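Transcriptional regulator URE2 (Saccharomyces cerevisiae, PDB 1K0D) represses nitrogen-utilization genes by holding the GATA-type transcriptional activators of those genes in the cytoplasm, and has glutathione peroxidase activity. Local coordinates at residues V34-S39 with A218-N223; Q135-R140 with V226-I231; I90-V95 with Q117-L122. One frame throughout, in Å; residues are numbered along the deposited sequence.

Contact 1. Residues V34-S39 with A218-N223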
# COMPACT_ATOMS: atom_id res chain seq x y z
N VAL B 34 12.81 3.57 -2.59
CA VAL B 34 12.63 4.22 -3.88
C VAL B 34 13.99 4.45 -4.53
O VAL B 34 14.15 4.26 -5.73
CB VAL B 34 11.88 5.57 -3.75
CG1 VAL B 34 11.86 6.29 -5.08
CG2 VAL B 34 10.43 5.33 -3.28
N ALA B 35 14.98 4.86 -3.73
CA ALA B 35 16.32 5.10 -4.25
C ALA B 35 16.84 3.82 -4.91
O ALA B 35 17.43 3.86 -5.98
CB ALA B 35 17.26 5.53 -3.11
N ILE B 36 16.61 2.69 -4.26
CA ILE B 36 17.04 1.40 -4.80
C ILE B 36 16.45 1.11 -6.18
O ILE B 36 17.18 0.76 -7.11
CB ILE B 36 16.67 0.26 -3.84
CG1 ILE B 36 17.61 0.28 -2.62
CG2 ILE B 36 16.75 -1.08 -4.56
CD1 ILE B 36 17.28 -0.74 -1.57
N VAL B 37 15.14 1.26 -6.33
CA VAL B 37 14.51 0.99 -7.62
C VAL B 37 14.93 2.01 -8.66
O VAL B 37 15.12 1.69 -9.83
CB VAL B 37 12.97 0.97 -7.50
CG1 VAL B 37 12.33 0.80 -8.88
CG2 VAL B 37 12.57 -0.17 -6.57
N LEU B 38 15.07 3.26 -8.22
CA LEU B 38 15.50 4.34 -9.09
C LEU B 38 16.90 3.97 -9.63
O LEU B 38 17.20 4.11 -10.82
CB LEU B 38 15.58 5.63 -8.26
CG LEU B 38 14.98 6.99 -8.68
CD1 LEU B 38 13.71 6.84 -9.51
CD2 LEU B 38 14.71 7.79 -7.41
N SER B 39 17.76 3.49 -8.73
CA SER B 39 19.11 3.12 -9.12
C SER B 39 19.16 1.87 -9.99
O SER B 39 19.87 1.85 -10.99
CB SER B 39 19.97 2.93 -7.87
OG SER B 39 21.21 2.33 -8.21
N ALA B 218 11.58 -4.30 -2.26
CA ALA B 218 10.82 -3.50 -1.31
C ALA B 218 11.11 -3.83 0.15
O ALA B 218 10.95 -2.97 1.02
CB ALA B 218 9.32 -3.64 -1.59
N PHE B 219 11.50 -5.07 0.43
CA PHE B 219 11.77 -5.49 1.81
C PHE B 219 13.16 -5.13 2.31
O PHE B 219 13.38 -4.97 3.51
CB PHE B 219 11.59 -7.00 1.97
CG PHE B 219 10.17 -7.47 1.90
CD1 PHE B 219 9.59 -7.77 0.67
CD2 PHE B 219 9.40 -7.61 3.06
CE1 PHE B 219 8.26 -8.21 0.59
CE2 PHE B 219 8.08 -8.04 3.00
CZ PHE B 219 7.50 -8.34 1.76
N VAL B 220 14.09 -5.01 1.38
CA VAL B 220 15.49 -4.73 1.67
C VAL B 220 15.82 -3.63 2.69
O VAL B 220 16.55 -3.87 3.64
CB VAL B 220 16.27 -4.47 0.36
CG1 VAL B 220 17.64 -3.89 0.66
CG2 VAL B 220 16.43 -5.77 -0.40
N PRO B 221 15.28 -2.41 2.50
CA PRO B 221 15.58 -1.33 3.45
C PRO B 221 15.18 -1.64 4.88
O PRO B 221 15.84 -1.22 5.82
CB PRO B 221 14.82 -0.14 2.88
CG PRO B 221 14.75 -0.45 1.41
CD PRO B 221 14.42 -1.92 1.41
N TRP B 222 14.08 -2.37 5.04
CA TRP B 222 13.58 -2.71 6.37
C TRP B 222 14.25 -3.91 7.01
O TRP B 222 14.46 -3.94 8.22
CB TRP B 222 12.08 -2.95 6.30
CG TRP B 222 11.33 -1.74 5.87
CD1 TRP B 222 11.04 -1.35 4.58
CD2 TRP B 222 10.79 -0.72 6.72
NE1 TRP B 222 10.36 -0.15 4.59
CE2 TRP B 222 10.20 0.25 5.89
CE3 TRP B 222 10.76 -0.54 8.11
CZ2 TRP B 222 9.57 1.40 6.40
CZ3 TRP B 222 10.14 0.60 8.62
CH2 TRP B 222 9.56 1.55 7.77
N ASN B 223 14.59 -4.91 6.20
CA ASN B 223 15.25 -6.10 6.74
C ASN B 223 16.50 -5.68 7.53
O ASN B 223 17.04 -6.45 8.31
CB ASN B 223 15.66 -7.06 5.61
CG ASN B 223 14.48 -7.60 4.84
OD1 ASN B 223 13.44 -7.92 5.42
ND2 ASN B 223 14.64 -7.72 3.53
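Ile36 carries its whole side of this contact through a single methyl group, CD1, which meets Val220 and Pro221 together. The reach comes from a stretched side chain: CG1 stands anti to the carbonyl carbon, and chi2 of 176° extends CD1 straight out from helix 34-39. There CD1 of Ile36 lies 3.9 Å from CG1 of Val220, the two side chains passing at a slant. CD1 of Ile36 is also 3.9 Å from CG of Pro221, and here the side chains come end on. The packing is purely apolar, and all three residues are buried. Beyond this trio the segments do not touch. Val34 and Ala218 turn their CB atoms away from the opposite segment, and one turn further along the helix Ser39 is partly exposed, its OG hydrogen-bonded to Ala252 O. The contact joins the thioredoxin-like N-terminal domain to the helical C-terminal domain of this GST fold, and the side chain of Pro221 is about 9 Å from the bound glutathione. Around it, Val34, Val37 and Leu38 lean on helix 87-102, Val220 rests against Met247 and Met248 of helix 238-248, and Phe219 and Trp222 touch Gln125 of helix 112-142.

Contact 2. Residues Q135-R140 with V226-I231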
# COMPACT_ATOMS: atom_id res chain seq x y z
N GLN B 135 5.25 0.50 14.24
CA GLN B 135 4.57 0.54 15.52
C GLN B 135 5.43 -0.08 16.62
O GLN B 135 5.42 0.39 17.76
CB GLN B 135 3.22 -0.19 15.46
CG GLN B 135 2.26 0.34 14.39
CD GLN B 135 2.35 1.85 14.19
OE1 GLN B 135 2.75 2.31 13.13
NE2 GLN B 135 1.99 2.61 15.21
N ALA B 136 6.18 -1.13 16.28
CA ALA B 136 7.04 -1.79 17.27
C ALA B 136 8.14 -0.83 17.69
O ALA B 136 8.44 -0.69 18.87
CB ALA B 136 7.65 -3.07 16.70
N LEU B 137 8.74 -0.16 16.71
CA LEU B 137 9.80 0.80 17.02
C LEU B 137 9.24 1.91 17.90
O LEU B 137 9.88 2.34 18.85
CB LEU B 137 10.38 1.39 15.73
CG LEU B 137 11.28 0.47 14.89
CD1 LEU B 137 11.54 1.12 13.53
CD2 LEU B 137 12.59 0.21 15.62
N HIS B 138 8.03 2.37 17.58
CA HIS B 138 7.41 3.45 18.35
C HIS B 138 7.23 3.11 19.83
O HIS B 138 7.67 3.85 20.70
CB HIS B 138 6.06 3.84 17.77
CG HIS B 138 5.37 4.91 18.56
ND1 HIS B 138 5.76 6.23 18.52
CD2 HIS B 138 4.37 4.84 19.48
CE1 HIS B 138 5.05 6.93 19.39
NE2 HIS B 138 4.20 6.11 19.98
N PHE B 139 6.56 2.00 20.13
CA PHE B 139 6.32 1.63 21.52
C PHE B 139 7.57 1.19 22.26
O PHE B 139 7.66 1.30 23.48
CB PHE B 139 5.24 0.56 21.62
CG PHE B 139 3.86 1.08 21.31
CD1 PHE B 139 3.26 0.81 20.08
CD2 PHE B 139 3.19 1.88 22.23
CE1 PHE B 139 2.00 1.35 19.78
CE2 PHE B 139 1.94 2.42 21.94
CZ PHE B 139 1.35 2.15 20.70
N ARG B 140 8.55 0.68 21.52
CA ARG B 140 9.78 0.24 22.15
C ARG B 140 10.65 1.44 22.51
O ARG B 140 11.30 1.45 23.55
CB ARG B 140 10.55 -0.69 21.20
CG ARG B 140 11.95 -1.07 21.68
CD ARG B 140 11.90 -2.17 22.73
NE ARG B 140 13.20 -2.38 23.38
CZ ARG B 140 13.74 -1.55 24.27
NH1 ARG B 140 14.92 -1.82 24.80
NH2 ARG B 140 13.08 -0.46 24.65
N VAL B 226 14.99 -4.20 11.44
CA VAL B 226 14.36 -5.07 12.42
C VAL B 226 15.23 -5.53 13.59
O VAL B 226 14.70 -6.01 14.61
CB VAL B 226 13.69 -6.27 11.71
CG1 VAL B 226 12.61 -5.74 10.77
CG2 VAL B 226 14.72 -7.09 10.93
N ASP B 227 16.54 -5.38 13.47
CA ASP B 227 17.45 -5.76 14.55
C ASP B 227 17.14 -4.87 15.76
O ASP B 227 17.27 -5.29 16.91
CB ASP B 227 18.89 -5.52 14.11
CG ASP B 227 19.14 -4.07 13.72
OD1 ASP B 227 18.55 -3.61 12.71
OD2 ASP B 227 19.90 -3.38 14.42
N ARG B 228 16.72 -3.63 15.48
CA ARG B 228 16.39 -2.66 16.52
C ARG B 228 15.22 -3.09 17.41
O ARG B 228 15.00 -2.50 18.46
CB ARG B 228 16.08 -1.30 15.91
CG ARG B 228 17.24 -0.65 15.16
CD ARG B 228 16.74 0.57 14.40
NE ARG B 228 17.73 1.08 13.45
CZ ARG B 228 17.44 1.97 12.49
NH1 ARG B 228 16.21 2.43 12.37
NH2 ARG B 228 18.39 2.38 11.67
N ILE B 229 14.46 -4.08 16.97
CA ILE B 229 13.34 -4.54 17.78
C ILE B 229 13.58 -5.97 18.27
O ILE B 229 12.64 -6.70 18.60
CB ILE B 229 12.00 -4.46 17.01
CG1 ILE B 229 12.07 -5.27 15.72
CG2 ILE B 229 11.67 -3.01 16.71
CD1 ILE B 229 10.78 -5.24 14.92
N GLY B 230 14.85 -6.36 18.32
CA GLY B 230 15.21 -7.68 18.81
C GLY B 230 15.09 -8.83 17.84
O GLY B 230 15.19 -9.98 18.26
N ILE B 231 14.88 -8.55 16.56
CA ILE B 231 14.75 -9.63 15.58
C ILE B 231 16.06 -9.87 14.85
O ILE B 231 16.62 -8.98 14.24
CB ILE B 231 13.63 -9.31 14.56
CG1 ILE B 231 12.26 -9.40 15.25
CG2 ILE B 231 13.68 -10.29 13.40
CD1 ILE B 231 11.09 -9.00 14.38
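Leu137 and Ile229 set their side chains at about a right angle, with CG2 of Ile229 directed against the leucine branch. CG2 of Ile229 is 3.5 Å from CD2 of Leu137. The same CG2 of Ile229 lies 4.0 Å from CB of Ala136, so one methyl group spans two consecutive residues of the helix. Ile229 presents it with chi1 of 57°, which places CG1 between the backbone N and carbonyl carbon and CG2 anti to that carbonyl. Leu137 CD2 makes a second contact, 3.8 Å from CB of Arg228. The leucine and arginine side chains lie obliquely to one another, and the arginine is extended from CG to NE on the exposed margin. The chain bearing Ile229 is tightly turned: Val226 O accepts from Ile229 N and Ile231 N, which approach from opposite faces of the carbonyl plane, and Gly230 takes up left-handed backbone angles. Arg228 O is held by Tyr141 OH. The contact lies wholly within the helical C-terminal domain, where it packs the link between helices 220-223 and 233-236 against helix 112-142. Ile231 reaches helix 148-176, Val226 packs on Ile233, and His138 packs on Arg153 and Phe139 on Tyr154 of the second subunit.

Contact 3. Residues I90-V95 with Q117-L122; sequences ILLHLV and QINAWL
Leu122 has CG anti to its backbone N (chi1 180°), whereas Leu91, Leu92 and Asn119 all carry CG anti to the carbonyl carbon; this directs the branched end of Leu122 at the other helix, one methyl group to each of two leucines. CD1 of Leu122 meets CD1 of Leu91 at 4.0 Å, the side chains lying askew. CD2 of Leu122 is 4.0 Å from CD2 of Leu92, and this pair runs alongside in opposite directions. Leu92 has a second neighbour, Asn119, whose CB does not aim at the helix opposite but whose amide does approach it: ND2 of Asn119 lies 3.5 Å from CD2 of Leu92 and 4.1 Å from its CD1. That is van der Waals contact between an amide nitrogen and methyl groups. The segments 90-95 and 117-122 are roughly antiparallel, with 152° between their directions, and their axes approach only to 12.2 Å, so the side chains bridge a wide gap. The pairing joins helix 87-102 of the thioredoxin-like domain to helix 112-142 of the helical domain, at the dimer interface: Leu92 also packs on Asn119 of the second subunit, and Trp121 meets Trp85 of that subunit edge-to-face. Within the chain, Leu91 leans on Lys33 of helix 29-40, Ile90 and Leu94 on Leu74 of strand 73-76, and Leu92 and Ile118 on Ile214 of helix 214-217.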
# COMPACT_ATOMS: atom_id res chain seq x y z
N ILE B 90 5.14 4.97 -6.09
CA ILE B 90 6.35 5.41 -6.79
C ILE B 90 6.98 4.22 -7.53
O ILE B 90 7.36 4.35 -8.70
CB ILE B 90 7.37 6.04 -5.80
CG1 ILE B 90 6.82 7.37 -5.26
CG2 ILE B 90 8.70 6.30 -6.50
CD1 ILE B 90 7.67 7.99 -4.18
N LEU B 91 7.06 3.06 -6.88
CA LEU B 91 7.64 1.87 -7.50
C LEU B 91 6.88 1.45 -8.74
O LEU B 91 7.49 1.16 -9.78
CB LEU B 91 7.71 0.69 -6.53
CG LEU B 91 8.59 0.83 -5.28
CD1 LEU B 91 8.94 -0.55 -4.74
CD2 LEU B 91 9.85 1.62 -5.63
N LEU B 92 5.56 1.41 -8.65
CA LEU B 92 4.75 1.02 -9.79
C LEU B 92 4.91 2.04 -10.92
O LEU B 92 4.91 1.69 -12.09
CB LEU B 92 3.27 0.88 -9.41
CG LEU B 92 2.92 -0.33 -8.53
CD1 LEU B 92 1.41 -0.41 -8.35
CD2 LEU B 92 3.45 -1.62 -9.18
N HIS B 93 5.06 3.31 -10.57
CA HIS B 93 5.23 4.32 -11.59
C HIS B 93 6.56 4.08 -12.32
O HIS B 93 6.63 4.14 -13.55
CB HIS B 93 5.22 5.71 -10.97
CG HIS B 93 5.31 6.81 -11.99
ND1 HIS B 93 6.48 7.50 -12.24
CD2 HIS B 93 4.38 7.32 -12.83
CE1 HIS B 93 6.26 8.39 -13.20
NE2 HIS B 93 5.00 8.29 -13.57
N LEU B 94 7.61 3.80 -11.56
CA LEU B 94 8.93 3.56 -12.14
C LEU B 94 9.02 2.33 -13.05
O LEU B 94 9.54 2.44 -14.16
CB LEU B 94 9.98 3.47 -11.03
CG LEU B 94 10.16 4.78 -10.26
CD1 LEU B 94 11.27 4.62 -9.23
CD2 LEU B 94 10.50 5.90 -11.23
N VAL B 95 8.51 1.18 -12.61
CA VAL B 95 8.60 0.01 -13.46
C VAL B 95 7.68 0.12 -14.67
O VAL B 95 8.02 -0.35 -15.75
CB VAL B 95 8.32 -1.30 -12.69
CG1 VAL B 95 9.33 -1.43 -11.55
CG2 VAL B 95 6.90 -1.32 -12.16
N GLN B 117 0.83 -10.89 -8.74
CA GLN B 117 1.56 -11.56 -7.67
C GLN B 117 2.57 -10.57 -7.09
O GLN B 117 2.75 -10.49 -5.87
CB GLN B 117 2.28 -12.79 -8.20
CG GLN B 117 1.36 -13.89 -8.72
CD GLN B 117 0.22 -14.22 -7.76
OE1 GLN B 117 -0.86 -13.62 -7.82
NE2 GLN B 117 0.46 -15.16 -6.86
N ILE B 118 3.21 -9.80 -7.96
CA ILE B 118 4.18 -8.80 -7.52
C ILE B 118 3.44 -7.76 -6.67
O ILE B 118 3.91 -7.37 -5.60
CB ILE B 118 4.87 -8.14 -8.73
CG1 ILE B 118 5.76 -9.18 -9.43
CG2 ILE B 118 5.71 -6.94 -8.29
CD1 ILE B 118 6.38 -8.70 -10.72
N ASN B 119 2.26 -7.33 -7.13
CA ASN B 119 1.47 -6.36 -6.38
C ASN B 119 1.07 -6.88 -5.00
O ASN B 119 1.12 -6.15 -4.02
CB ASN B 119 0.21 -5.99 -7.16
CG ASN B 119 0.50 -5.08 -8.32
OD1 ASN B 119 -0.34 -4.90 -9.21
ND2 ASN B 119 1.69 -4.49 -8.33
N ALA B 120 0.69 -8.15 -4.92
CA ALA B 120 0.29 -8.74 -3.65
C ALA B 120 1.41 -8.58 -2.62
O ALA B 120 1.18 -8.16 -1.49
CB ALA B 120 -0.06 -10.21 -3.83
N TRP B 121 2.64 -8.93 -3.01
CA TRP B 121 3.78 -8.81 -2.10
C TRP B 121 4.09 -7.35 -1.81
O TRP B 121 4.44 -7.00 -0.68
CB TRP B 121 5.01 -9.47 -2.70
CG TRP B 121 4.92 -10.96 -2.70
CD1 TRP B 121 4.71 -11.77 -3.77
CD2 TRP B 121 4.99 -11.82 -1.55
NE1 TRP B 121 4.63 -13.08 -3.37
CE2 TRP B 121 4.80 -13.14 -2.01
CE3 TRP B 121 5.18 -11.60 -0.18
CZ2 TRP B 121 4.80 -14.24 -1.14
CZ3 TRP B 121 5.18 -12.69 0.68
CH2 TRP B 121 4.99 -14.00 0.19
N LEU B 122 3.94 -6.49 -2.82
CA LEU B 122 4.22 -5.08 -2.63
C LEU B 122 3.23 -4.46 -1.64
O LEU B 122 3.64 -3.72 -0.74
CB LEU B 122 4.16 -4.35 -3.98
CG LEU B 122 4.43 -2.84 -3.93
CD1 LEU B 122 5.82 -2.55 -3.34
CD2 LEU B 122 4.31 -2.29 -5.33

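How the contacts relate
From the N terminus the chain first lays down 34-39, then 90-95, which contact 3 pairs with 117-122 across just 21 intervening residues. Segment 135-140 follows on the same helix 112-142. Contact 1 then closes its long loop at 218-223, and contact 2 closes soon after at 226-231. Contact 3 therefore falls wholly within the span of contact 1, contacts 1 and 2 cross, and contacts 3 and 2 come in series. Contacts 1 and 3 both tie the thioredoxin-like domain to the helical one, and they touch through helices 29-40 and 87-102; contact 2 ties the helical domain to itself, with its centre about 26 Å from that of contact 3.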